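PDB 3OM8: probable hydrolase from Pseudomonas aeruginosa, which probably hydrolyses an ester or lactone bond, perhaps in 3-oxoadipate enol-lactone, by means of an alpha/beta hydrolase fold. Local coordinates for residues 41-46 with 254-259; 98-103 with 247-252; 147-152 with 186-191; 151-156 with 179-184; 158-163 with 174-179. One frame throughout, in Å; residues are numbered along the deposited sequence.

How the contacts relate
The centre of contact 2 lies about 7 Å from the centre of the chain, on the probable nucleophile elbow, and the other four can be read by their relation to it. Contact 1, with its centre about 8 Å away, touches it through Asn249, which hydrogen-bonds to Gln46. Contacts 3, 4 and 5 knit the helices that form a cap over the probable active site; 3 and 4 have centres about 6 Å apart and share Glu151 and Thr152, while 4 and 5 are about 9 Å apart and share Met179. Contact 5 leads back to the core, since Phe161 and Phe176 both pack on Leu247 of contact 2. Ethanediol bound at Ser101 may mark part of a substrate pocket.

Contact 1: 41-46 with 254-259; sequences HMWDAQ and QAFEGA
Gln46 and Glu257 mark the nearest approach of the two backbones, with Gln46 CA 6.8 Å from Glu257 CA. Residues 41-43 close a 3-10 segment that begins earlier in the chain, and 44-46 keep helical backbone angles without the regular bonds; they face helix 253-264. Gln46 bends at chi2, which carries its NE2 to Glu257 OE2 at 3.1 Å. The N-H...O angle is 153°, and the carboxylate accepts on its anti lone pair, away from the other oxygen; the amide and carboxylate planes are turned 56° apart. The other end of the amide, OE1, accepts from Asn249 ND2, so both ends of this buried group are engaged. A water donates to Ala45 O at 2.7 Å and, weakly, to Glu257 OE1. In the alpha/beta hydrolase fold this joins the loop after strand 29-33 to the C-terminal helix. Deeper in, Trp43 and Phe256 cross at about a right angle, and Phe256 CZ sits in plane at the indole edge, 3.9 Å from Trp43 CZ3. Phe256 reaches there with CG anti to its backbone N (chi1 -176°). Met42 CG covers one face of the indole near the rim, while Trp43 NE1 is anchored on Asn34 OD1. On the outer side, His41 ND1 donates to Asp44 OD1 at 2.8 Å, and Asp44 OD2 also pairs with Arg58.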
# COMPACT_ATOMS: atom_id res chain seq x y z
N HIS B 41 3.13 -14.21 -23.76
CA HIS B 41 4.31 -13.39 -24.02
C HIS B 41 4.30 -12.06 -23.26
O HIS B 41 5.26 -11.28 -23.33
CB HIS B 41 4.52 -13.17 -25.52
CG HIS B 41 5.05 -14.38 -26.23
ND1 HIS B 41 6.35 -14.80 -26.09
CD2 HIS B 41 4.46 -15.25 -27.08
CE1 HIS B 41 6.54 -15.88 -26.82
NE2 HIS B 41 5.41 -16.18 -27.43
N MSE B 42 3.22 -11.77 -22.55
CA MSE B 42 3.20 -10.55 -21.76
C MSE B 42 4.17 -10.67 -20.58
O MSE B 42 4.51 -9.67 -19.96
CB MSE B 42 1.79 -10.20 -21.28
CG MSE B 42 1.25 -11.10 -20.19
SE MSE B 42 -0.32 -10.35 -19.34
CE MSE B 42 -0.47 -11.48 -17.79
N TRP B 43 4.61 -11.89 -20.29
CA TRP B 43 5.56 -12.14 -19.20
C TRP B 43 7.00 -12.34 -19.66
O TRP B 43 7.85 -12.67 -18.84
CB TRP B 43 5.15 -13.39 -18.40
CG TRP B 43 3.76 -13.38 -17.85
CD1 TRP B 43 2.69 -14.11 -18.31
CD2 TRP B 43 3.28 -12.64 -16.72
NE1 TRP B 43 1.58 -13.86 -17.54
CE2 TRP B 43 1.92 -12.96 -16.56
CE3 TRP B 43 3.88 -11.74 -15.83
CZ2 TRP B 43 1.14 -12.41 -15.54
CZ3 TRP B 43 3.10 -11.18 -14.83
CH2 TRP B 43 1.74 -11.52 -14.69
N ASP B 44 7.28 -12.16 -20.95
CA ASP B 44 8.63 -12.42 -21.47
C ASP B 44 9.73 -11.73 -20.65
O ASP B 44 10.79 -12.31 -20.41
CB ASP B 44 8.76 -12.02 -22.95
CG ASP B 44 8.08 -13.02 -23.91
OD1 ASP B 44 7.89 -12.66 -25.10
OD2 ASP B 44 7.74 -14.15 -23.50
N ALA B 45 9.49 -10.48 -20.25
CA ALA B 45 10.51 -9.71 -19.54
C ALA B 45 10.85 -10.31 -18.17
O ALA B 45 11.98 -10.21 -17.71
CB ALA B 45 10.10 -8.24 -19.42
N GLN B 46 9.86 -10.94 -17.54
CA GLN B 46 9.99 -11.50 -16.20
C GLN B 46 10.68 -12.86 -16.15
O GLN B 46 11.08 -13.31 -15.08
CB GLN B 46 8.62 -11.63 -15.53
CG GLN B 46 8.10 -10.34 -14.93
CD GLN B 46 7.75 -9.33 -15.99
OE1 GLN B 46 6.85 -9.55 -16.81
NE2 GLN B 46 8.45 -8.20 -15.98
N GLN B 254 11.20 -4.17 -12.19
CA GLN B 254 12.08 -4.43 -11.05
C GLN B 254 11.29 -4.53 -9.74
O GLN B 254 11.41 -5.51 -9.01
CB GLN B 254 13.23 -3.41 -10.93
CG GLN B 254 14.40 -3.96 -10.11
CD GLN B 254 15.48 -2.91 -9.75
OE1 GLN B 254 15.22 -1.96 -9.01
NE2 GLN B 254 16.69 -3.12 -10.25
N ALA B 255 10.46 -3.52 -9.46
CA ALA B 255 9.63 -3.56 -8.25
C ALA B 255 8.71 -4.77 -8.26
O ALA B 255 8.48 -5.39 -7.22
CB ALA B 255 8.83 -2.27 -8.12
N PHE B 256 8.18 -5.10 -9.43
CA PHE B 256 7.21 -6.18 -9.58
C PHE B 256 7.85 -7.54 -9.36
O PHE B 256 7.35 -8.35 -8.60
CB PHE B 256 6.57 -6.12 -10.98
CG PHE B 256 5.47 -7.13 -11.19
CD1 PHE B 256 4.14 -6.76 -11.09
CD2 PHE B 256 5.77 -8.46 -11.50
CE1 PHE B 256 3.12 -7.69 -11.30
CE2 PHE B 256 4.76 -9.39 -11.70
CZ PHE B 256 3.43 -9.00 -11.61
N GLU B 257 8.96 -7.79 -10.05
CA GLU B 257 9.71 -9.03 -9.86
C GLU B 257 10.25 -9.13 -8.43
O GLU B 257 10.25 -10.20 -7.82
CB GLU B 257 10.86 -9.10 -10.87
CG GLU B 257 10.39 -9.15 -12.32
CD GLU B 257 11.50 -8.85 -13.32
OE1 GLU B 257 12.69 -9.03 -12.99
OE2 GLU B 257 11.18 -8.42 -14.45
N GLY B 258 10.73 -8.00 -7.90
CA GLY B 258 11.24 -7.96 -6.54
C GLY B 258 10.16 -8.38 -5.57
O GLY B 258 10.38 -9.25 -4.72
N ALA B 259 8.99 -7.76 -5.71
CA ALA B 259 7.85 -8.04 -4.84
C ALA B 259 7.48 -9.50 -4.88
O ALA B 259 7.27 -10.12 -3.84
CB ALA B 259 6.67 -7.19 -5.23
O HOH W 1 13.63 -10.84 -15.63

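Contact 2: 98-103 with 247-252; sequences LGLSLG and LSNVEF. With EDO (1,2-ethanediol), chain F.
The flat group at this contact is the amide of Asn249, which meets Leu100 with its oxygen corner: Asn249 OD1 lies 3.7 Å from Leu100 CD1. ND2, at the other corner, is held by Gln46 OE1, and the rings of Trp43 and Phe256 pack nearby. Buried against a methyl group, OD1 has no polar partner anywhere in the model. The second branch of Leu100 meets Leu247, with CD2 on CD2 at 3.8 Å and the two side chains crossing at about a right angle. Leu100 ends strand 95-100, and Ser101 follows in the strained conformation (phi 58°, psi -119°) expected of a nucleophile elbow, the Gly-X-Ser-X-Gly turn between strand and helix. Its weak hydrogen bond to His246 is consistent with a Ser-His-Asp triad completed by Asp219. Ethanediol, probably from the crystallisation liquor, shares a hydrogen bond between its O2 and Ser101 OG at 2.8 Å. The same O2 accepts from Leu102 N at 3.0 Å, and the diol also bonds to Ile36 N, consistent with an oxyanion hole.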
# COMPACT_ATOMS: atom_id res chain seq x y z
N LEU B 98 0.70 -17.11 -9.95
CA LEU B 98 0.64 -15.66 -10.15
C LEU B 98 -0.30 -15.32 -11.31
O LEU B 98 -0.06 -15.72 -12.45
CB LEU B 98 2.03 -15.10 -10.43
CG LEU B 98 2.13 -13.71 -11.06
CD1 LEU B 98 1.22 -12.71 -10.37
CD2 LEU B 98 3.56 -13.23 -10.99
N GLY B 99 -1.36 -14.58 -11.02
CA GLY B 99 -2.34 -14.20 -12.03
C GLY B 99 -2.53 -12.70 -12.06
O GLY B 99 -2.68 -12.07 -11.01
N LEU B 100 -2.51 -12.12 -13.25
CA LEU B 100 -2.74 -10.69 -13.40
C LEU B 100 -4.12 -10.42 -14.02
O LEU B 100 -4.48 -11.01 -15.04
CB LEU B 100 -1.64 -10.05 -14.25
CG LEU B 100 -1.64 -8.51 -14.34
CD1 LEU B 100 -0.23 -7.96 -14.16
CD2 LEU B 100 -2.21 -8.05 -15.65
N SER B 101 -4.89 -9.55 -13.38
CA SER B 101 -6.25 -9.24 -13.82
C SER B 101 -7.14 -10.49 -13.88
O SER B 101 -7.37 -11.13 -12.84
CB SER B 101 -6.22 -8.51 -15.17
OG SER B 101 -7.32 -7.64 -15.27
N LEU B 102 -7.65 -10.84 -15.07
CA LEU B 102 -8.46 -12.05 -15.20
C LEU B 102 -7.72 -13.25 -14.58
O LEU B 102 -8.31 -14.02 -13.82
CB LEU B 102 -8.83 -12.35 -16.67
CG LEU B 102 -9.60 -13.66 -16.93
CD1 LEU B 102 -10.91 -13.72 -16.14
CD2 LEU B 102 -9.87 -13.88 -18.42
N GLY B 103 -6.43 -13.37 -14.88
CA GLY B 103 -5.61 -14.40 -14.26
C GLY B 103 -5.70 -14.36 -12.74
O GLY B 103 -5.64 -15.40 -12.07
N LEU B 247 -0.98 -2.79 -16.18
CA LEU B 247 -0.00 -3.86 -16.39
C LEU B 247 1.28 -3.49 -15.64
O LEU B 247 2.28 -3.08 -16.24
CB LEU B 247 0.28 -4.07 -17.87
CG LEU B 247 -0.91 -4.46 -18.77
CD1 LEU B 247 -0.58 -4.17 -20.21
CD2 LEU B 247 -1.28 -5.93 -18.61
N SER B 248 1.24 -3.65 -14.32
CA SER B 248 2.32 -3.12 -13.48
C SER B 248 3.66 -3.84 -13.71
O SER B 248 4.71 -3.24 -13.55
CB SER B 248 1.91 -3.11 -12.01
OG SER B 248 1.50 -4.39 -11.57
N ASN B 249 3.61 -5.10 -14.15
CA ASN B 249 4.84 -5.80 -14.52
C ASN B 249 5.52 -5.15 -15.71
O ASN B 249 6.74 -5.23 -15.87
CB ASN B 249 4.59 -7.28 -14.82
CG ASN B 249 3.75 -7.51 -16.09
OD1 ASN B 249 2.65 -6.96 -16.23
ND2 ASN B 249 4.26 -8.32 -17.00
N VAL B 250 4.73 -4.50 -16.56
CA VAL B 250 5.28 -3.82 -17.73
C VAL B 250 5.90 -2.47 -17.34
O VAL B 250 6.99 -2.11 -17.79
CB VAL B 250 4.17 -3.62 -18.81
CG1 VAL B 250 4.68 -2.78 -19.98
CG2 VAL B 250 3.66 -4.98 -19.28
N GLU B 251 5.20 -1.72 -16.50
CA GLU B 251 5.63 -0.39 -16.13
C GLU B 251 6.81 -0.40 -15.14
O GLU B 251 7.70 0.43 -15.23
CB GLU B 251 4.47 0.38 -15.51
CG GLU B 251 3.55 1.05 -16.50
CD GLU B 251 2.45 1.80 -15.78
OE1 GLU B 251 1.35 1.22 -15.69
OE2 GLU B 251 2.70 2.93 -15.29
N PHE B 252 6.79 -1.32 -14.19
CA PHE B 252 7.82 -1.37 -13.15
C PHE B 252 8.26 -2.80 -12.92
O PHE B 252 7.90 -3.40 -11.91
CB PHE B 252 7.25 -0.78 -11.86
CG PHE B 252 6.77 0.63 -12.03
CD1 PHE B 252 7.68 1.67 -12.06
CD2 PHE B 252 5.43 0.91 -12.18
CE1 PHE B 252 7.26 2.97 -12.23
CE2 PHE B 252 5.00 2.21 -12.35
CZ PHE B 252 5.91 3.24 -12.37
C1 EDO F . -10.63 -8.62 -16.12
O1 EDO F . -11.05 -7.24 -16.12
C2 EDO F . -9.91 -8.95 -17.43
O2 EDO F . -8.47 -9.08 -17.32

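Contact 3: 147-152 with 186-191; sequences EDMSET and HGLAGS
A single methyl group, Leu188 CD1, receives both side chains that reach across from residues 147-152. Thr152 CG2 meets it at 3.9 Å and the selenium of the selenomethionine Met149 at 4.0 Å, each tip to tip, so the contact is wholly apolar and small. Thr152 presents its methyl rather than its hydroxyl because CG2 stands anti to the backbone N, with OG1 beside that nitrogen (chi1 -66°). Met149 comes to the same spot by a different route: its chain bends at both chi2 and chi3, which curls the selenium over toward the leucine. Behind these atoms, an Asx turn sets the start of helix 150-160. Asp148 OD2 accepts from Ser150 N at 2.9 Å, the N-H arriving from above the carboxylate plane, 46° out of it, and this bond fixes the turn on which Met149 sits. On the partner helix, Gly187 O takes two bonds from opposite faces of its plane, from Ser191 N at 2.9 Å and Ser191 OG at 2.8 Å, so the serine hydroxyl is satisfied by its own helix. Glu147 O is held in turn by Arg185. The segments belong to the cap inserted between strands 118-124 and 211-216; within it, Val143 of helix 134-145 packs on both Met149 and Leu188, and Thr183, just before helix 185-196, lies against Leu188.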
# COMPACT_ATOMS: atom_id res chain seq x y z
N GLU B 147 -16.73 -4.87 -36.70
CA GLU B 147 -16.14 -5.23 -37.98
C GLU B 147 -14.81 -5.92 -37.68
O GLU B 147 -14.62 -7.09 -38.04
CB GLU B 147 -15.92 -3.99 -38.87
CG GLU B 147 -16.38 -4.16 -40.31
CD GLU B 147 -17.88 -3.97 -40.47
OE1 GLU B 147 -18.43 -2.99 -39.92
OE2 GLU B 147 -18.52 -4.81 -41.15
N ASP B 148 -13.91 -5.22 -36.99
CA ASP B 148 -12.65 -5.80 -36.53
C ASP B 148 -12.32 -5.40 -35.08
O ASP B 148 -13.07 -4.65 -34.46
CB ASP B 148 -11.50 -5.40 -37.46
CG ASP B 148 -11.27 -3.90 -37.48
OD1 ASP B 148 -10.86 -3.38 -38.54
OD2 ASP B 148 -11.50 -3.24 -36.44
N MSE B 149 -11.21 -5.90 -34.55
CA MSE B 149 -10.84 -5.63 -33.16
C MSE B 149 -10.14 -4.27 -32.91
O MSE B 149 -9.67 -4.02 -31.81
CB MSE B 149 -9.99 -6.77 -32.59
CG MSE B 149 -10.70 -8.12 -32.47
SE MSE B 149 -12.33 -8.12 -31.37
CE MSE B 149 -13.61 -7.53 -32.73
N SER B 150 -10.11 -3.41 -33.92
CA SER B 150 -9.47 -2.09 -33.81
C SER B 150 -10.03 -1.18 -32.71
O SER B 150 -9.28 -0.73 -31.86
CB SER B 150 -9.52 -1.35 -35.14
OG SER B 150 -8.66 -1.97 -36.08
N GLU B 151 -11.32 -0.88 -32.75
CA GLU B 151 -11.89 -0.03 -31.72
C GLU B 151 -11.80 -0.69 -30.35
O GLU B 151 -11.67 -0.02 -29.31
CB GLU B 151 -13.34 0.34 -32.02
CG GLU B 151 -13.90 1.38 -31.05
CD GLU B 151 -13.34 2.77 -31.29
OE1 GLU B 151 -12.56 2.94 -32.26
OE2 GLU B 151 -13.69 3.69 -30.53
N THR B 152 -11.88 -2.02 -30.36
CA THR B 152 -11.77 -2.81 -29.14
C THR B 152 -10.36 -2.71 -28.53
O THR B 152 -10.21 -2.58 -27.31
CB THR B 152 -12.18 -4.27 -29.39
OG1 THR B 152 -13.57 -4.31 -29.70
CG2 THR B 152 -11.94 -5.11 -28.16
N HIS B 186 -14.67 -14.26 -29.68
CA HIS B 186 -15.35 -15.20 -28.79
C HIS B 186 -14.55 -15.45 -27.50
O HIS B 186 -15.12 -15.74 -26.45
CB HIS B 186 -15.66 -16.51 -29.52
CG HIS B 186 -16.65 -16.34 -30.63
ND1 HIS B 186 -18.01 -16.34 -30.42
CD2 HIS B 186 -16.47 -16.13 -31.96
CE1 HIS B 186 -18.63 -16.13 -31.57
NE2 HIS B 186 -17.72 -16.01 -32.52
N GLY B 187 -13.23 -15.35 -27.59
CA GLY B 187 -12.38 -15.40 -26.41
C GLY B 187 -12.72 -14.24 -25.47
O GLY B 187 -12.95 -14.44 -24.28
N LEU B 188 -12.75 -13.03 -26.03
CA LEU B 188 -13.15 -11.84 -25.29
C LEU B 188 -14.57 -11.96 -24.72
O LEU B 188 -14.79 -11.75 -23.53
CB LEU B 188 -13.07 -10.61 -26.19
CG LEU B 188 -11.70 -10.28 -26.76
CD1 LEU B 188 -11.76 -8.99 -27.55
CD2 LEU B 188 -10.71 -10.16 -25.62
N ALA B 189 -15.52 -12.27 -25.59
CA ALA B 189 -16.92 -12.38 -25.18
C ALA B 189 -17.08 -13.42 -24.08
O ALA B 189 -17.77 -13.18 -23.09
CB ALA B 189 -17.83 -12.71 -26.39
N GLY B 190 -16.44 -14.57 -24.24
CA GLY B 190 -16.51 -15.62 -23.24
C GLY B 190 -15.89 -15.20 -21.92
O GLY B 190 -16.42 -15.51 -20.85
N SER B 191 -14.77 -14.50 -21.99
CA SER B 191 -14.05 -14.07 -20.80
C SER B 191 -14.81 -12.98 -20.04
O SER B 191 -14.91 -13.05 -18.82
CB SER B 191 -12.63 -13.62 -21.15
OG SER B 191 -11.88 -14.70 -21.68

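Contact 4: 151-156 with 179-184; sequences ETAAGF and MLMATN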
# COMPACT_ATOMS: atom_id res chain seq x y z
N GLU B 151 -11.32 -0.88 -32.75
CA GLU B 151 -11.89 -0.03 -31.72
C GLU B 151 -11.80 -0.69 -30.35
O GLU B 151 -11.67 -0.02 -29.31
CB GLU B 151 -13.34 0.34 -32.02
CG GLU B 151 -13.90 1.38 -31.05
CD GLU B 151 -13.34 2.77 -31.29
OE1 GLU B 151 -12.56 2.94 -32.26
OE2 GLU B 151 -13.69 3.69 -30.53
N THR B 152 -11.88 -2.02 -30.36
CA THR B 152 -11.77 -2.81 -29.14
C THR B 152 -10.36 -2.71 -28.53
O THR B 152 -10.21 -2.58 -27.31
CB THR B 152 -12.18 -4.27 -29.39
OG1 THR B 152 -13.57 -4.31 -29.70
CG2 THR B 152 -11.94 -5.11 -28.16
N ALA B 153 -9.34 -2.78 -29.38
CA ALA B 153 -7.96 -2.60 -28.94
C ALA B 153 -7.72 -1.18 -28.41
O ALA B 153 -7.03 -1.00 -27.42
CB ALA B 153 -6.99 -2.92 -30.07
N ALA B 154 -8.29 -0.18 -29.08
CA ALA B 154 -8.18 1.20 -28.60
C ALA B 154 -8.78 1.30 -27.21
O ALA B 154 -8.32 2.07 -26.36
CB ALA B 154 -8.88 2.16 -29.55
N GLY B 155 -9.82 0.51 -26.96
CA GLY B 155 -10.44 0.47 -25.65
C GLY B 155 -9.46 -0.02 -24.61
O GLY B 155 -9.15 0.68 -23.65
N PHE B 156 -8.96 -1.24 -24.80
CA PHE B 156 -8.04 -1.82 -23.85
C PHE B 156 -6.77 -1.00 -23.66
O PHE B 156 -6.40 -0.69 -22.53
CB PHE B 156 -7.65 -3.23 -24.26
CG PHE B 156 -8.69 -4.26 -23.96
CD1 PHE B 156 -8.82 -4.79 -22.69
CD2 PHE B 156 -9.52 -4.74 -24.98
CE1 PHE B 156 -9.76 -5.76 -22.42
CE2 PHE B 156 -10.46 -5.71 -24.71
CZ PHE B 156 -10.58 -6.23 -23.43
N MSE B 179 -1.39 -8.23 -29.80
CA MSE B 179 -2.02 -9.33 -29.08
C MSE B 179 -3.53 -9.19 -29.12
O MSE B 179 -4.26 -10.17 -29.29
CB MSE B 179 -1.59 -9.35 -27.61
CG MSE B 179 -0.12 -9.68 -27.39
SE MSE B 179 0.37 -9.61 -25.48
CE MSE B 179 2.22 -10.16 -25.68
N LEU B 180 -3.99 -7.96 -28.93
CA LEU B 180 -5.41 -7.65 -28.95
C LEU B 180 -5.98 -7.90 -30.35
O LEU B 180 -6.98 -8.61 -30.48
CB LEU B 180 -5.63 -6.20 -28.51
CG LEU B 180 -5.47 -6.03 -27.00
CD1 LEU B 180 -5.17 -4.58 -26.60
CD2 LEU B 180 -6.71 -6.56 -26.28
N MSE B 181 -5.33 -7.34 -31.36
CA MSE B 181 -5.75 -7.48 -32.75
C MSE B 181 -5.84 -8.94 -33.22
O MSE B 181 -6.52 -9.24 -34.20
CB MSE B 181 -4.81 -6.70 -33.68
CG MSE B 181 -4.88 -5.18 -33.58
SE MSE B 181 -6.63 -4.41 -34.01
CE MSE B 181 -6.80 -5.03 -35.85
N ALA B 182 -5.15 -9.84 -32.53
CA ALA B 182 -5.15 -11.24 -32.91
C ALA B 182 -6.03 -12.05 -31.98
O ALA B 182 -6.01 -13.28 -32.01
CB ALA B 182 -3.74 -11.79 -32.89
N THR B 183 -6.78 -11.36 -31.12
CA THR B 183 -7.65 -12.05 -30.18
C THR B 183 -9.05 -12.27 -30.78
O THR B 183 -9.72 -11.32 -31.20
CB THR B 183 -7.75 -11.32 -28.83
OG1 THR B 183 -6.49 -11.38 -28.16
CG2 THR B 183 -8.79 -11.99 -27.94
N ASN B 184 -9.47 -13.52 -30.82
CA ASN B 184 -10.78 -13.84 -31.39
C ASN B 184 -11.90 -13.30 -30.51
O ASN B 184 -11.83 -13.39 -29.28
CB ASN B 184 -10.92 -15.35 -31.59
CG ASN B 184 -12.23 -15.72 -32.24
OD1 ASN B 184 -13.28 -15.68 -31.60
ND2 ASN B 184 -12.16 -16.08 -33.51
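Apolar packing carries this contact, and Leu180 is at its middle. Leu180 CB sits 3.9 Å from Ala153 CB, and the small alanine lets the backbones come close, Ala153 CA being 5.7 Å from Leu180 CA. Both methyls of Leu180 touch Phe156: CD1 rests on Phe156 CB at 3.7 Å, whereas CD2 approaches the ring obliquely, 3.6 Å from Phe156 CD2. Thr152 CG2, one turn back on the same helix, lies in plane at the edge of that ring. Towards the surface, the selenium of the selenomethionine Met181 touches Ala153 CB more loosely, at 4.2 Å. Helices 150-160 and 171-181 are thus joined within the cap of the alpha/beta hydrolase fold, and the side chain of Phe156, about 6 Å from the bound ethanediol, also meets Trp160, Phe192 and Ile36. No hydrogen bond crosses the contact; those of residues 179-184 shape the end of helix 171-181. Thr183 OG1 donates to Met179 O at 2.8 Å, tilted 30° from the carbonyl plane, and Thr183 N bonds to Leu180 O at 2.8 Å. Asn184 OD1 then accepts from His186 N, serving as N-cap of helix 185-196.

Contact 5: 158-163 with 174-179; sequences GNWFPP and ERFRAM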
# COMPACT_ATOMS: atom_id res chain seq x y z
N GLY B 158 -6.18 1.99 -24.14
CA GLY B 158 -6.48 3.25 -23.51
C GLY B 158 -6.65 3.14 -22.01
O GLY B 158 -6.33 4.08 -21.29
N ASN B 159 -7.15 2.00 -21.54
CA ASN B 159 -7.30 1.76 -20.10
C ASN B 159 -6.05 1.18 -19.46
O ASN B 159 -5.85 1.31 -18.25
CB ASN B 159 -8.47 0.81 -19.81
CG ASN B 159 -9.81 1.46 -20.07
OD1 ASN B 159 -10.38 2.15 -19.22
ND2 ASN B 159 -10.32 1.24 -21.27
N TRP B 160 -5.23 0.52 -20.26
CA TRP B 160 -4.09 -0.25 -19.77
C TRP B 160 -2.86 0.62 -19.55
O TRP B 160 -2.08 0.38 -18.64
CB TRP B 160 -3.70 -1.32 -20.77
CG TRP B 160 -4.54 -2.56 -20.77
CD1 TRP B 160 -5.56 -2.87 -19.92
CD2 TRP B 160 -4.41 -3.67 -21.66
NE1 TRP B 160 -6.08 -4.10 -20.24
CE2 TRP B 160 -5.38 -4.62 -21.30
CE3 TRP B 160 -3.56 -3.96 -22.74
CZ2 TRP B 160 -5.52 -5.83 -21.96
CZ3 TRP B 160 -3.70 -5.17 -23.39
CH2 TRP B 160 -4.68 -6.08 -23.00
N PHE B 161 -2.66 1.61 -20.40
CA PHE B 161 -1.43 2.37 -20.36
C PHE B 161 -1.65 3.84 -20.02
O PHE B 161 -2.70 4.42 -20.35
CB PHE B 161 -0.67 2.25 -21.69
CG PHE B 161 -0.21 0.86 -21.99
CD1 PHE B 161 0.81 0.28 -21.27
CD2 PHE B 161 -0.81 0.13 -23.00
CE1 PHE B 161 1.23 -1.01 -21.54
CE2 PHE B 161 -0.39 -1.16 -23.27
CZ PHE B 161 0.63 -1.72 -22.55
N PRO B 162 -0.65 4.44 -19.35
CA PRO B 162 -0.60 5.89 -19.18
C PRO B 162 -0.76 6.53 -20.55
O PRO B 162 -0.04 6.14 -21.47
CB PRO B 162 0.82 6.13 -18.66
CG PRO B 162 1.21 4.85 -17.99
CD PRO B 162 0.53 3.76 -18.77
N PRO B 163 -1.68 7.48 -20.69
CA PRO B 163 -1.84 8.17 -21.98
C PRO B 163 -0.52 8.78 -22.41
O PRO B 163 -0.34 9.12 -23.58
CB PRO B 163 -2.84 9.28 -21.65
CG PRO B 163 -2.68 9.50 -20.16
CD PRO B 163 -2.47 8.12 -19.63
N GLU B 174 2.79 -1.43 -28.96
CA GLU B 174 2.48 -2.07 -30.22
C GLU B 174 2.45 -3.58 -30.11
O GLU B 174 1.68 -4.24 -30.81
CB GLU B 174 3.43 -1.59 -31.31
CG GLU B 174 3.13 -0.15 -31.70
CD GLU B 174 1.64 0.06 -31.94
OE1 GLU B 174 1.07 -0.69 -32.77
OE2 GLU B 174 1.05 0.96 -31.31
N ARG B 175 3.27 -4.14 -29.22
CA ARG B 175 3.23 -5.58 -29.00
C ARG B 175 1.93 -5.99 -28.34
O ARG B 175 1.37 -7.03 -28.69
CB ARG B 175 4.42 -6.06 -28.17
CG ARG B 175 5.55 -6.65 -29.01
CD ARG B 175 6.92 -6.21 -28.50
NE ARG B 175 7.09 -6.50 -27.08
CZ ARG B 175 7.92 -5.84 -26.27
NH1 ARG B 175 8.66 -4.84 -26.75
NH2 ARG B 175 8.01 -6.17 -24.99
N PHE B 176 1.44 -5.18 -27.41
CA PHE B 176 0.13 -5.43 -26.82
C PHE B 176 -1.01 -5.12 -27.80
O PHE B 176 -2.05 -5.77 -27.79
CB PHE B 176 -0.06 -4.68 -25.50
CG PHE B 176 0.65 -5.35 -24.33
CD1 PHE B 176 -0.03 -6.23 -23.51
CD2 PHE B 176 1.99 -5.12 -24.10
CE1 PHE B 176 0.61 -6.85 -22.46
CE2 PHE B 176 2.64 -5.75 -23.05
CZ PHE B 176 1.95 -6.61 -22.23
N ARG B 177 -0.83 -4.13 -28.66
CA ARG B 177 -1.83 -3.88 -29.69
C ARG B 177 -1.98 -5.13 -30.56
O ARG B 177 -3.09 -5.56 -30.84
CB ARG B 177 -1.46 -2.67 -30.54
CG ARG B 177 -2.54 -2.31 -31.55
CD ARG B 177 -2.12 -1.18 -32.47
NE ARG B 177 -1.69 -0.02 -31.70
CZ ARG B 177 -2.52 0.90 -31.23
NH1 ARG B 177 -3.83 0.80 -31.45
NH2 ARG B 177 -2.03 1.93 -30.53
N ALA B 178 -0.85 -5.72 -30.95
CA ALA B 178 -0.91 -6.91 -31.80
C ALA B 178 -1.59 -8.08 -31.11
O ALA B 178 -2.30 -8.83 -31.75
CB ALA B 178 0.47 -7.29 -32.30
N MSE B 179 -1.39 -8.23 -29.80
CA MSE B 179 -2.02 -9.33 -29.08
C MSE B 179 -3.53 -9.19 -29.12
O MSE B 179 -4.26 -10.17 -29.29
CB MSE B 179 -1.59 -9.35 -27.61
CG MSE B 179 -0.12 -9.68 -27.39
SE MSE B 179 0.37 -9.61 -25.48
CE MSE B 179 2.22 -10.16 -25.68
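Trp160, the last residue of helix 150-160, and Phe161 just after it converge on Phe176, and here the contact is tight. Phe161 drives its edge toward the face of Phe176 in a T-shaped pair, with ring centroids 5.7 Å apart and planes at 73°; its leading atom, Phe161 CZ, is 4.0 Å from Phe176 CD2. At another part of the ring, Phe176 CD1 meets Trp160 CZ3 at 3.8 Å, obliquely, and those two side chains cross at about a right angle. Phe176 receives both partners on one side of its ring, with CG beside the backbone N (chi1 -78°), which directs the ring at helix 150-160. Trp160 steadies its neighbour as well, since its CB lies 3.9 Å above one face of the Phe161 ring, toward the rim. The opposite character appears on the outer surface of helix 171-181. The CB of Arg177 points away from residues 158-163, and Arg177 NE makes a salt bridge to exposed Glu174 OE2 at 2.9 Å. That bond is straight at 160° and nearly in the guanidinium plane, within one helix and apart from the aromatic contact. Gly158 O accepts from Arg201 of the third subunit. The cluster lies over the core: the Trp160 ring meets that of His246, the probable triad histidine, with planes nearly parallel, Phe161 packs on Leu247, and Phe176 reaches Val250 of helix 248-251.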